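PDB 5GXX: glucanase from Clostridium thermocellum, which probably hydrolyses internal beta-1,4-glucosidic bonds of cellulose as a family 9 endoglucanase of the cellulosome. Local coordinates for residues A71-G76 / G155-K160; A452-Q455 / T461-K464; A269-D274 / Q279-K284; R179-Y184 / Y191-G196. The protein carries 1 engineered substitution. All coordinates share one frame; numbering follows the deposited sequence.

Interaction 1: residues A71-G76 / G155-K160; sequences ALYEYG and GSIVLK
Val158 faces Leu72 and Tyr73 on the neighbouring helix, and its two methyls divide the work. Val158 CG1 lies 3.5 Å from Tyr73 N and 3.6 Å from Tyr73 CB, while Val158 CG2 stands 3.9 Å from Leu72 CD1. With chi1 at -51°, CG2 takes the place between backbone N and carbonyl carbon, and the branched carbon spreads over both neighbours at once. A short beta-branched residue suits such a close approach, in which the Val158 and Leu72 CB atoms come to 3.9 Å and the two side chains cross at about a right angle.

Beside it, Ile157 meets the Tyr73 ring at its edge: Ile157 CG2 sits 3.8 Å from Tyr73 CD1, near the ring plane. Tyr73 CG lies anti to the backbone N (chi1 -179°), which lays the ring edge beside Ile157. No hydrogen bond crosses the contact. Just beyond Val158 the helix closes in a Schellman motif, with Lys160 at positive phi as its C-prime residue.

Helices 58-75 and 142-158 belong to the helical catalytic domain, whose family forms an (alpha/alpha)6 barrel. Leu72 also packs on Leu88 and Leu92 of helix 85-101, Tyr73 meets Trp207 of helix 198-212 edge-to-face, and Tyr75 reaches helices 301-318 and 412-429.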
loop_
_atom_site.group_PDB
_atom_site.type_symbol
_atom_site.label_atom_id
_atom_site.label_comp_id
_atom_site.label_asym_id
_atom_site.label_seq_id
_atom_site.Cartn_x
_atom_site.Cartn_y
_atom_site.Cartn_z
ATOM N N ALA A 71 -25.796 -29.398 -38.612
ATOM C CA ALA A 71 -26.012 -28.414 -39.677
ATOM C C ALA A 71 -25.480 -28.917 -41.024
ATOM O O ALA A 71 -26.160 -28.820 -42.056
ATOM C CB ALA A 71 -25.388 -27.087 -39.299
ATOM N N LEU A 72 -24.268 -29.466 -41.003
ATOM C CA LEU A 72 -23.657 -30.015 -42.203
ATOM C C LEU A 72 -24.411 -31.247 -42.685
ATOM O O LEU A 72 -24.569 -31.423 -43.896
ATOM C CB LEU A 72 -22.179 -30.343 -41.954
ATOM C CG LEU A 72 -21.206 -29.159 -41.874
ATOM C CD1 LEU A 72 -19.848 -29.575 -41.304
ATOM C CD2 LEU A 72 -21.002 -28.437 -43.210
ATOM N N TYR A 73 -24.874 -32.089 -41.757
ATOM C CA TYR A 73 -25.586 -33.323 -42.087
ATOM C C TYR A 73 -26.881 -33.044 -42.841
ATOM O O TYR A 73 -27.222 -33.758 -43.781
ATOM C CB TYR A 73 -25.845 -34.148 -40.817
ATOM C CG TYR A 73 -26.546 -35.470 -41.023
ATOM C CD1 TYR A 73 -25.831 -36.633 -41.340
ATOM C CD2 TYR A 73 -27.921 -35.579 -40.854
ATOM C CE1 TYR A 73 -26.482 -37.852 -41.517
ATOM C CE2 TYR A 73 -28.575 -36.788 -41.019
ATOM C CZ TYR A 73 -27.849 -37.924 -41.359
ATOM O OH TYR A 73 -28.533 -39.113 -41.520
ATOM N N GLU A 74 -27.578 -31.979 -42.457
ATOM C CA GLU A 74 -28.853 -31.641 -43.099
ATOM C C GLU A 74 -28.693 -30.806 -44.356
ATOM O O GLU A 74 -29.407 -31.021 -45.339
ATOM C CB GLU A 74 -29.736 -30.846 -42.132
ATOM C CG GLU A 74 -30.093 -31.623 -40.873
ATOM C CD GLU A 74 -30.940 -32.842 -41.137
ATOM O OE1 GLU A 74 -31.581 -32.942 -42.215
ATOM O OE2 GLU A 74 -30.997 -33.717 -40.249
ATOM N N TYR A 75 -27.781 -29.842 -44.304
ATOM C CA TYR A 75 -27.792 -28.735 -45.250
ATOM C C TYR A 75 -26.430 -28.500 -45.910
ATOM O O TYR A 75 -26.278 -27.577 -46.707
ATOM C CB TYR A 75 -28.414 -27.473 -44.588
ATOM C CG TYR A 75 -29.836 -27.701 -44.063
ATOM C CD1 TYR A 75 -30.825 -28.240 -44.885
ATOM C CD2 TYR A 75 -30.206 -27.357 -42.750
ATOM C CE1 TYR A 75 -32.117 -28.475 -44.427
ATOM C CE2 TYR A 75 -31.511 -27.594 -42.278
ATOM C CZ TYR A 75 -32.459 -28.149 -43.125
ATOM O OH TYR A 75 -33.762 -28.404 -42.717
ATOM N N GLY A 76 -25.431 -29.337 -45.626
ATOM C CA GLY A 76 -24.086 -29.121 -46.167
ATOM C C GLY A 76 -24.013 -29.021 -47.685
ATOM O O GLY A 76 -23.299 -28.177 -48.231
ATOM N N GLY A 155 -19.834 -35.912 -36.568
ATOM C CA GLY A 155 -18.638 -35.424 -37.253
ATOM C C GLY A 155 -18.033 -36.441 -38.205
ATOM O O GLY A 155 -17.580 -36.092 -39.298
ATOM N N SER A 156 -18.042 -37.698 -37.766
ATOM C CA SER A 156 -17.492 -38.796 -38.569
ATOM C C SER A 156 -18.267 -38.955 -39.876
ATOM O O SER A 156 -17.675 -39.290 -40.898
ATOM C CB SER A 156 -17.481 -40.101 -37.767
ATOM O OG SER A 156 -18.723 -40.793 -37.796
ATOM N N ILE A 157 -19.571 -38.696 -39.860
ATOM C CA ILE A 157 -20.367 -38.743 -41.091
ATOM C C ILE A 157 -20.023 -37.563 -42.001
ATOM O O ILE A 157 -19.635 -37.727 -43.161
ATOM C CB ILE A 157 -21.888 -38.675 -40.814
ATOM C CG1 ILE A 157 -22.299 -39.781 -39.842
ATOM C CG2 ILE A 157 -22.718 -38.676 -42.108
ATOM C CD1 ILE A 157 -23.758 -39.706 -39.399
ATOM N N VAL A 158 -20.183 -36.357 -41.468
ATOM C CA VAL A 158 -20.112 -35.183 -42.325
ATOM C C VAL A 158 -18.693 -34.860 -42.781
ATOM O O VAL A 158 -18.515 -34.199 -43.811
ATOM C CB VAL A 158 -20.852 -33.964 -41.702
ATOM C CG1 VAL A 158 -22.243 -34.369 -41.281
ATOM C CG2 VAL A 158 -20.106 -33.365 -40.513
ATOM N N LEU A 159 -17.698 -35.327 -42.023
ATOM C CA LEU A 159 -16.290 -35.151 -42.376
ATOM C C LEU A 159 -15.607 -36.452 -42.823
ATOM O O LEU A 159 -14.390 -36.475 -43.020
ATOM C CB LEU A 159 -15.509 -34.506 -41.221
ATOM C CG LEU A 159 -16.033 -33.162 -40.691
ATOM C CD1 LEU A 159 -15.208 -32.653 -39.519
ATOM C CD2 LEU A 159 -16.051 -32.128 -41.816
ATOM N N LYS A 160 -16.405 -37.506 -43.006
ATOM C CA LYS A 160 -15.939 -38.756 -43.615
ATOM C C LYS A 160 -14.645 -39.198 -42.940
ATOM O O LYS A 160 -13.604 -39.416 -43.572
ATOM C CB LYS A 160 -15.744 -38.584 -45.124
ATOM C CG LYS A 160 -17.019 -38.293 -45.896
ATOM C CD LYS A 160 -16.749 -38.417 -47.389
ATOM C CE LYS A 160 -17.970 -38.072 -48.233
ATOM N NZ LYS A 160 -19.160 -38.880 -47.848
#

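Interaction 2: residues A452-Q455 / T461-K464; sequences AINQ and TEIK
Glu462 O is gripped by two backbone donors in succession: Asn454 N at 2.7 Å and, less closely, Gln455 N at 3.3 Å. Both approach from the same face of the carbonyl plane. Two residues of one strand thus stand against a single residue of the other, the definition of a classic beta bulge. Asn454 has backbone angles near those of a helix, and this extra residue shifts the register by one.

The ladder is regular around it. Glu462 N gives to Gln455 O at 2.9 Å, and Ala452 with Lys464 forms a hydrogen-bonded pair in which each N reaches the other's O at 3.0 Å. Ile453 and Ile463 form the non-hydrogen-bonded pair between them, and their side chains share the face of the sheet that Tyr485 and Tyr573 help to cover, as suits branched apolar residues.

The strands are the arms of hairpin 447-456/460-469 in the cellulose-binding domain, whose antiparallel sheets are consistent with the beta sandwich of such modules. Strand 549-557 flanks 460-469 on its other edge.

The bulge also brings the Asn454 amide alongside the Glu462 carboxylate, both pointing the same way and with planes only 30° apart. Asn454 ND2 donates to Glu462 OE2 at 2.8 Å in a fairly straight bond (163° at the hydrogen) that meets the anti side of the oxygen. Glu462 has CG anti to the backbone N and runs on extended, long enough to carry its other oxygen, OE1, into a salt bridge with Arg555.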
loop_
_atom_site.group_PDB
_atom_site.type_symbol
_atom_site.label_atom_id
_atom_site.label_comp_id
_atom_site.label_asym_id
_atom_site.label_seq_id
_atom_site.Cartn_x
_atom_site.Cartn_y
_atom_site.Cartn_z
ATOM N N ALA A 452 6.738 11.943 -17.715
ATOM C CA ALA A 452 6.486 13.247 -17.124
ATOM C C ALA A 452 7.799 13.744 -16.541
ATOM O O ALA A 452 8.685 12.962 -16.168
ATOM C CB ALA A 452 5.415 13.173 -16.040
ATOM N N ILE A 453 7.921 15.067 -16.499
ATOM C CA ILE A 453 8.997 15.690 -15.739
ATOM C C ILE A 453 8.654 15.499 -14.267
ATOM O O ILE A 453 7.642 16.014 -13.775
ATOM C CB ILE A 453 9.147 17.175 -16.082
ATOM C CG1 ILE A 453 9.471 17.329 -17.565
ATOM C CG2 ILE A 453 10.228 17.800 -15.204
ATOM C CD1 ILE A 453 9.049 18.667 -18.150
ATOM N N ASN A 454 9.464 14.705 -13.574
ATOM C CA ASN A 454 9.211 14.435 -12.167
ATOM C C ASN A 454 9.779 15.555 -11.290
ATOM O O ASN A 454 9.221 15.894 -10.243
ATOM C CB ASN A 454 9.757 13.061 -11.777
ATOM C CG ASN A 454 9.085 12.496 -10.540
ATOM O OD1 ASN A 454 7.869 12.317 -10.502
ATOM N ND2 ASN A 454 9.881 12.217 -9.519
ATOM N N GLN A 455 10.889 16.128 -11.739
ATOM C CA GLN A 455 11.496 17.291 -11.103
ATOM C C GLN A 455 12.498 17.878 -12.082
ATOM O O GLN A 455 13.273 17.150 -12.705
ATOM C CB GLN A 455 12.230 16.901 -9.819
ATOM C CG GLN A 455 12.572 18.093 -8.931
ATOM C CD GLN A 455 13.314 17.701 -7.662
ATOM O OE1 GLN A 455 13.295 16.539 -7.244
ATOM N NE2 GLN A 455 13.970 18.677 -7.039
ATOM N N THR A 461 17.685 16.793 -14.760
ATOM C CA THR A 461 16.338 16.422 -15.195
ATOM C C THR A 461 15.971 15.110 -14.514
ATOM O O THR A 461 16.772 14.187 -14.528
ATOM C CB THR A 461 16.312 16.200 -16.719
ATOM O OG1 THR A 461 16.498 17.453 -17.385
ATOM C CG2 THR A 461 14.970 15.628 -17.176
ATOM N N GLU A 462 14.772 15.013 -13.940
ATOM C CA GLU A 462 14.321 13.747 -13.389
ATOM C C GLU A 462 13.019 13.370 -14.082
ATOM O O GLU A 462 12.068 14.157 -14.107
ATOM C CB GLU A 462 14.116 13.846 -11.877
ATOM C CG GLU A 462 13.783 12.520 -11.236
ATOM C CD GLU A 462 13.709 12.640 -9.731
ATOM O OE1 GLU A 462 14.765 12.536 -9.064
ATOM O OE2 GLU A 462 12.587 12.852 -9.229
ATOM N N ILE A 463 13.003 12.152 -14.614
ATOM C CA ILE A 463 11.889 11.661 -15.428
ATOM C C ILE A 463 11.160 10.539 -14.689
ATOM O O ILE A 463 11.801 9.659 -14.119
ATOM C CB ILE A 463 12.414 11.105 -16.777
ATOM C CG1 ILE A 463 13.137 12.169 -17.620
ATOM C CG2 ILE A 463 11.281 10.495 -17.602
ATOM C CD1 ILE A 463 12.317 13.398 -17.917
ATOM N N LYS A 464 9.830 10.590 -14.693
ATOM C CA LYS A 464 9.016 9.429 -14.357
ATOM C C LYS A 464 8.579 8.806 -15.684
ATOM O O LYS A 464 7.970 9.475 -16.528
ATOM C CB LYS A 464 7.814 9.824 -13.491
ATOM C CG LYS A 464 6.839 8.697 -13.233
ATOM C CD LYS A 464 5.632 9.225 -12.487
ATOM C CE LYS A 464 4.539 8.186 -12.328
ATOM N NZ LYS A 464 3.463 8.694 -11.427
#

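Interaction 3: residues A269-D274 / Q279-K284; sequences AQMHLD and QGYNGK
A Met-aromatic contact between Met271 and Tyr281 packs the type I' beta turn 281-284 against helix 263-276, near the helix's C-terminal end in the catalytic domain. Met271 lies over one face of the tyrosine ring. Met271 CG, held anti to the backbone N (chi1 180°), stands 3.5 Å from the centroid of the Tyr281 ring and only 15° off the normal, a CH-pi contact. Met271 SD lies farther out and oblique, 4.5 Å from the Tyr281 centroid, and a bend at chi3 brings Met271 CE within 3.4 Å of Tyr281 OH. A flexible, polarisable methionine suits this role because its chain can run from over the ring face out to the hydroxyl.

At the root of the ring, Tyr281 CB comes to 4.0 Å of Asp274 CB, while the Asp274 carboxylate serves other partners, Lys327 and Tyr328 of helix 322-340. Gly280 CA passes 3.2 Å from Asp274 O. Gly280 has positive phi, and a CB there would also collide with Lys284 O; glycine suits both.

The turn is closed by Tyr281 N to Lys284 O and Lys284 N to Tyr281 O, with Asn282 and Gly283 both at positive phi. Asn282 folds back over the other face of the Tyr281 ring, Asn282 ND2 lying 3.6 Å above the plane and toward the rim.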
loop_
_atom_site.group_PDB
_atom_site.type_symbol
_atom_site.label_atom_id
_atom_site.label_comp_id
_atom_site.label_asym_id
_atom_site.label_seq_id
_atom_site.Cartn_x
_atom_site.Cartn_y
_atom_site.Cartn_z
ATOM N N ALA A 269 -42.668 -34.871 -31.362
ATOM C CA ALA A 269 -42.121 -33.730 -32.096
ATOM C C ALA A 269 -43.203 -32.670 -32.268
ATOM O O ALA A 269 -42.911 -31.489 -32.113
ATOM C CB ALA A 269 -41.578 -34.166 -33.459
ATOM N N GLN A 270 -44.432 -33.077 -32.588
ATOM C CA GLN A 270 -45.518 -32.125 -32.822
ATOM C C GLN A 270 -45.989 -31.460 -31.525
ATOM O O GLN A 270 -46.290 -30.264 -31.514
ATOM C CB GLN A 270 -46.673 -32.771 -33.604
ATOM C CG GLN A 270 -46.285 -33.113 -35.028
ATOM C CD GLN A 270 -47.260 -34.029 -35.735
ATOM O OE1 GLN A 270 -48.451 -34.077 -35.404
ATOM N NE2 GLN A 270 -46.761 -34.763 -36.722
ATOM N N MET A 271 -46.003 -32.212 -30.428
ATOM C CA MET A 271 -46.359 -31.650 -29.122
ATOM C C MET A 271 -45.319 -30.600 -28.687
ATOM O O MET A 271 -45.653 -29.455 -28.308
ATOM C CB MET A 271 -46.456 -32.776 -28.082
ATOM C CG MET A 271 -46.821 -32.305 -26.680
ATOM S SD MET A 271 -46.939 -33.694 -25.525
ATOM C CE MET A 271 -47.683 -34.970 -26.542
ATOM N N HIS A 272 -44.049 -30.975 -28.800
ATOM C CA HIS A 272 -42.930 -30.111 -28.436
ATOM C C HIS A 272 -42.910 -28.841 -29.293
ATOM O O HIS A 272 -42.868 -27.704 -28.773
ATOM C CB HIS A 272 -41.616 -30.895 -28.590
ATOM C CG HIS A 272 -40.377 -30.048 -28.593
ATOM N ND1 HIS A 272 -39.910 -29.387 -27.475
ATOM C CD2 HIS A 272 -39.512 -29.740 -29.593
ATOM C CE1 HIS A 272 -38.836 -28.682 -27.797
ATOM N NE2 HIS A 272 -38.558 -28.897 -29.069
ATOM N N LEU A 273 -42.977 -29.020 -30.609
ATOM C CA LEU A 273 -42.934 -27.846 -31.480
ATOM C C LEU A 273 -44.189 -26.986 -31.344
ATOM O O LEU A 273 -44.102 -25.754 -31.352
ATOM C CB LEU A 273 -42.644 -28.198 -32.943
ATOM C CG LEU A 273 -41.234 -28.725 -33.196
ATOM C CD1 LEU A 273 -41.124 -29.334 -34.593
ATOM C CD2 LEU A 273 -40.134 -27.703 -32.922
ATOM N N ASP A 274 -45.350 -27.626 -31.182
ATOM C CA ASP A 274 -46.577 -26.846 -31.010
ATOM C C ASP A 274 -46.450 -25.944 -29.781
ATOM O O ASP A 274 -46.888 -24.801 -29.804
ATOM C CB ASP A 274 -47.794 -27.763 -30.859
ATOM C CG ASP A 274 -48.283 -28.326 -32.191
ATOM O OD1 ASP A 274 -47.684 -28.040 -33.255
ATOM O OD2 ASP A 274 -49.314 -29.022 -32.143
ATOM N N GLN A 279 -49.544 -20.706 -31.573
ATOM C CA GLN A 279 -50.835 -21.330 -31.276
ATOM C C GLN A 279 -50.792 -22.237 -30.038
ATOM O O GLN A 279 -51.844 -22.545 -29.477
ATOM C CB GLN A 279 -51.353 -22.094 -32.497
ATOM C CG GLN A 279 -51.763 -21.199 -33.682
ATOM C CD GLN A 279 -53.018 -20.375 -33.504
ATOM O OE1 GLN A 279 -53.897 -20.677 -32.700
ATOM N NE2 GLN A 279 -53.131 -19.325 -34.317
ATOM N N GLY A 280 -49.593 -22.646 -29.632
ATOM C CA GLY A 280 -49.405 -23.426 -28.425
ATOM C C GLY A 280 -49.864 -24.857 -28.607
ATOM O O GLY A 280 -50.167 -25.303 -29.717
ATOM N N TYR A 281 -49.919 -25.568 -27.487
ATOM C CA TYR A 281 -50.306 -26.969 -27.466
ATOM C C TYR A 281 -51.362 -27.085 -26.383
ATOM O O TYR A 281 -51.040 -27.086 -25.189
ATOM C CB TYR A 281 -49.111 -27.840 -27.086
ATOM C CG TYR A 281 -49.504 -29.297 -26.952
ATOM C CD1 TYR A 281 -49.885 -30.034 -28.072
ATOM C CD2 TYR A 281 -49.522 -29.908 -25.708
ATOM C CE1 TYR A 281 -50.288 -31.357 -27.956
ATOM C CE2 TYR A 281 -49.910 -31.232 -25.576
ATOM C CZ TYR A 281 -50.276 -31.947 -26.703
ATOM O OH TYR A 281 -50.663 -33.266 -26.542
ATOM N N ASN A 282 -52.612 -27.155 -26.831
ATOM C CA ASN A 282 -53.772 -27.347 -25.977
ATOM C C ASN A 282 -53.789 -26.442 -24.762
ATOM O O ASN A 282 -54.011 -26.878 -23.623
ATOM C CB ASN A 282 -53.826 -28.805 -25.534
ATOM C CG ASN A 282 -54.126 -29.758 -26.678
ATOM O OD1 ASN A 282 -54.723 -29.379 -27.690
ATOM N ND2 ASN A 282 -53.742 -31.015 -26.495
ATOM N N GLY A 283 -53.522 -25.170 -25.031
ATOM C CA GLY A 283 -53.580 -24.159 -23.987
ATOM C C GLY A 283 -52.280 -23.906 -23.247
ATOM O O GLY A 283 -52.300 -23.079 -22.341
ATOM N N LYS A 284 -51.206 -24.608 -23.603
ATOM C CA LYS A 284 -49.894 -24.459 -22.977
ATOM C C LYS A 284 -48.921 -23.928 -24.024
ATOM O O LYS A 284 -48.996 -24.313 -25.185
ATOM C CB LYS A 284 -49.381 -25.793 -22.442
ATOM C CG LYS A 284 -50.311 -26.406 -21.389
ATOM C CD LYS A 284 -50.455 -25.456 -20.194
ATOM C CE LYS A 284 -51.190 -26.043 -18.980
ATOM N NZ LYS A 284 -51.054 -25.069 -17.836
#

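Interaction 4: residues R179-Y184 / Y191-G196; sequences RSDSTY and YSSHSG. With CA (calcium ion), chain C.
The ring of Tyr184 presents its edge to segment 191-196: Tyr191 O and Ser193 N both lie near the ring plane, Ser193 N 3.8 Å from Tyr184 CE2. At the end of that edge Tyr184 OH donates to Tyr191 O at 2.6 Å, tilted 18° from the carbonyl plane. CG of Tyr184 is anti to the backbone N (chi1 180°), which sends the ring across from segment 179-184 to segment 191-196. Tyrosine fits because its length spans the gap and its hydroxyl satisfies a carbonyl, while Leu59 and Val144 pack on the side chain.

The second flat group, the Asp181 carboxylate, is met from above its plane. Ser193 OG donates to Asp181 OD2 at 2.7 Å, 54° out of the carboxylate plane.

Ser193 OG also accepts, at 2.8 Å, from a water bound to the calcium ion. The same ion takes Ser195 OG at 2.5 Å and Gly196 O at 2.3 Å, with Asp199, Glu200 and Asp246 completing the site. Gly196 holds backbone angles that a side chain would obstruct. The Tyr191 ring leads off from the contact, its OH bonded to Asp50, and the side chain has a bound Tris about 3 Å away between nearest atoms.

Ser193 is thus a second-shell residue of the calcium ion, and Asp181 holds it from one shell further out. Calcium would be expected to polarise its water into a stronger donor, and Ser193, accepting from that water and donating to Asp181, may pass part of that effect on to the Asp181 carboxylate. The loop 179-196 is therefore probably stiffened by the ion as well as by its own bonds.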
loop_
_atom_site.group_PDB
_atom_site.type_symbol
_atom_site.label_atom_id
_atom_site.label_comp_id
_atom_site.label_asym_id
_atom_site.label_seq_id
_atom_site.Cartn_x
_atom_site.Cartn_y
_atom_site.Cartn_z
ATOM N N ARG A 179 -23.026 -45.035 -16.679
ATOM C CA ARG A 179 -24.367 -44.645 -16.239
ATOM C C ARG A 179 -24.397 -43.828 -14.952
ATOM O O ARG A 179 -25.149 -44.108 -14.016
ATOM C CB ARG A 179 -25.338 -45.825 -16.214
ATOM C CG ARG A 179 -25.656 -46.253 -17.626
ATOM C CD ARG A 179 -26.537 -47.470 -17.734
ATOM N NE ARG A 179 -26.672 -47.852 -19.136
ATOM C CZ ARG A 179 -27.620 -48.657 -19.599
ATOM N NH1 ARG A 179 -28.524 -49.159 -18.767
ATOM N NH2 ARG A 179 -27.678 -48.956 -20.890
ATOM N N SER A 180 -23.567 -42.792 -14.930
ATOM C CA SER A 180 -23.502 -41.889 -13.784
ATOM C C SER A 180 -22.871 -40.553 -14.164
ATOM O O SER A 180 -21.913 -40.513 -14.938
ATOM C CB SER A 180 -22.691 -42.533 -12.655
ATOM O OG SER A 180 -22.706 -41.721 -11.497
ATOM N N ASP A 181 -23.406 -39.487 -13.577
ATOM C CA ASP A 181 -22.782 -38.174 -13.657
ATOM C C ASP A 181 -21.956 -37.840 -12.420
ATOM O O ASP A 181 -21.528 -36.704 -12.254
ATOM C CB ASP A 181 -23.857 -37.102 -13.859
ATOM C CG ASP A 181 -24.327 -37.014 -15.292
ATOM O OD1 ASP A 181 -23.529 -37.269 -16.223
ATOM O OD2 ASP A 181 -25.518 -36.690 -15.475
ATOM N N SER A 182 -21.713 -38.825 -11.558
ATOM C CA SER A 182 -21.074 -38.551 -10.263
ATOM C C SER A 182 -19.649 -37.999 -10.377
ATOM O O SER A 182 -19.202 -37.214 -9.539
ATOM C CB SER A 182 -21.133 -39.782 -9.346
ATOM O OG SER A 182 -20.226 -40.790 -9.763
ATOM N N THR A 183 -18.945 -38.360 -11.445
ATOM C CA THR A 183 -17.598 -37.836 -11.659
ATOM C C THR A 183 -17.557 -36.541 -12.464
ATOM O O THR A 183 -16.475 -36.081 -12.821
ATOM C CB THR A 183 -16.657 -38.865 -12.312
ATOM O OG1 THR A 183 -17.062 -39.138 -13.658
ATOM C CG2 THR A 183 -16.677 -40.148 -11.498
ATOM N N TYR A 184 -18.735 -35.999 -12.760
ATOM C CA TYR A 184 -18.856 -34.721 -13.440
ATOM C C TYR A 184 -19.171 -33.649 -12.400
ATOM O O TYR A 184 -20.326 -33.472 -12.007
ATOM C CB TYR A 184 -19.918 -34.830 -14.539
ATOM C CG TYR A 184 -20.168 -33.566 -15.346
ATOM C CD1 TYR A 184 -19.195 -33.070 -16.207
ATOM C CD2 TYR A 184 -21.398 -32.901 -15.281
ATOM C CE1 TYR A 184 -19.424 -31.909 -16.953
ATOM C CE2 TYR A 184 -21.642 -31.743 -16.030
ATOM C CZ TYR A 184 -20.646 -31.254 -16.862
ATOM O OH TYR A 184 -20.869 -30.116 -17.603
ATOM N N TYR A 191 -22.092 -25.455 -15.871
ATOM C CA TYR A 191 -22.784 -26.399 -16.747
ATOM C C TYR A 191 -23.134 -27.694 -15.987
ATOM O O TYR A 191 -22.760 -28.793 -16.394
ATOM C CB TYR A 191 -21.940 -26.676 -18.000
ATOM C CG TYR A 191 -21.872 -25.459 -18.908
ATOM C CD1 TYR A 191 -22.939 -25.134 -19.743
ATOM C CD2 TYR A 191 -20.763 -24.618 -18.915
ATOM C CE1 TYR A 191 -22.908 -24.003 -20.557
ATOM C CE2 TYR A 191 -20.721 -23.477 -19.737
ATOM C CZ TYR A 191 -21.791 -23.193 -20.560
ATOM O OH TYR A 191 -21.768 -22.088 -21.383
ATOM N N SER A 192 -23.860 -27.550 -14.880
ATOM C CA SER A 192 -24.347 -28.702 -14.126
ATOM C C SER A 192 -25.223 -29.599 -15.001
ATOM O O SER A 192 -25.937 -29.082 -15.873
ATOM C CB SER A 192 -25.140 -28.225 -12.900
ATOM O OG SER A 192 -24.268 -27.746 -11.883
ATOM N N SER A 193 -25.159 -30.915 -14.791
ATOM C CA SER A 193 -26.064 -31.832 -15.478
ATOM C C SER A 193 -27.428 -31.748 -14.793
ATOM O O SER A 193 -27.609 -32.224 -13.674
ATOM C CB SER A 193 -25.513 -33.272 -15.474
ATOM O OG SER A 193 -26.388 -34.168 -16.142
ATOM N N HIS A 194 -28.384 -31.089 -15.439
ATOM C CA HIS A 194 -29.707 -30.877 -14.847
ATOM C C HIS A 194 -30.673 -32.012 -15.159
ATOM O O HIS A 194 -31.404 -32.483 -14.292
ATOM C CB HIS A 194 -30.313 -29.563 -15.356
ATOM C CG HIS A 194 -29.461 -28.370 -15.061
ATOM N ND1 HIS A 194 -29.277 -27.887 -13.782
ATOM C CD2 HIS A 194 -28.693 -27.600 -15.868
ATOM C CE1 HIS A 194 -28.454 -26.853 -13.821
ATOM N NE2 HIS A 194 -28.073 -26.668 -15.071
ATOM N N SER A 195 -30.689 -32.424 -16.417
ATOM C CA SER A 195 -31.667 -33.385 -16.905
ATOM C C SER A 195 -31.219 -34.821 -16.638
ATOM O O SER A 195 -31.982 -35.751 -16.847
ATOM C CB SER A 195 -31.899 -33.196 -18.407
ATOM O OG SER A 195 -30.665 -33.217 -19.103
ATOM N N GLY A 196 -29.977 -35.014 -16.207
ATOM C CA GLY A 196 -29.412 -36.352 -16.128
ATOM C C GLY A 196 -28.728 -36.729 -17.428
ATOM O O GLY A 196 -28.504 -35.885 -18.308
HETATM CA CA CA C . -28.671 -34.405 -20.084
HETATM O O HOH W 1 -27.495 -33.275 -18.510
#

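Interactions 1, 3 and 4 belong to the catalytic domain, whereas interaction 2 lies in the cellulose-binding domain, its nearest atoms about 41 Å from interaction 4. Interactions 1 and 4 share elements: helices 58-75 and 142-158, which meet through their C-terminal parts in interaction 1, also supply Leu59 and Val144 around Tyr184 in interaction 4. Interaction 3 comes within about 11 Å of interaction 1 between nearest atoms, without touching it. Chemistry follows place. The partly buried contacts 1 and 3 rest on apolar or aromatic packing with no hydrogen bond across them; the buried hairpin, interaction 2, runs on backbone bonds with one amide–carboxylate bond added; and the surface loops of interaction 4 use hydroxyls, a carboxylate and calcium.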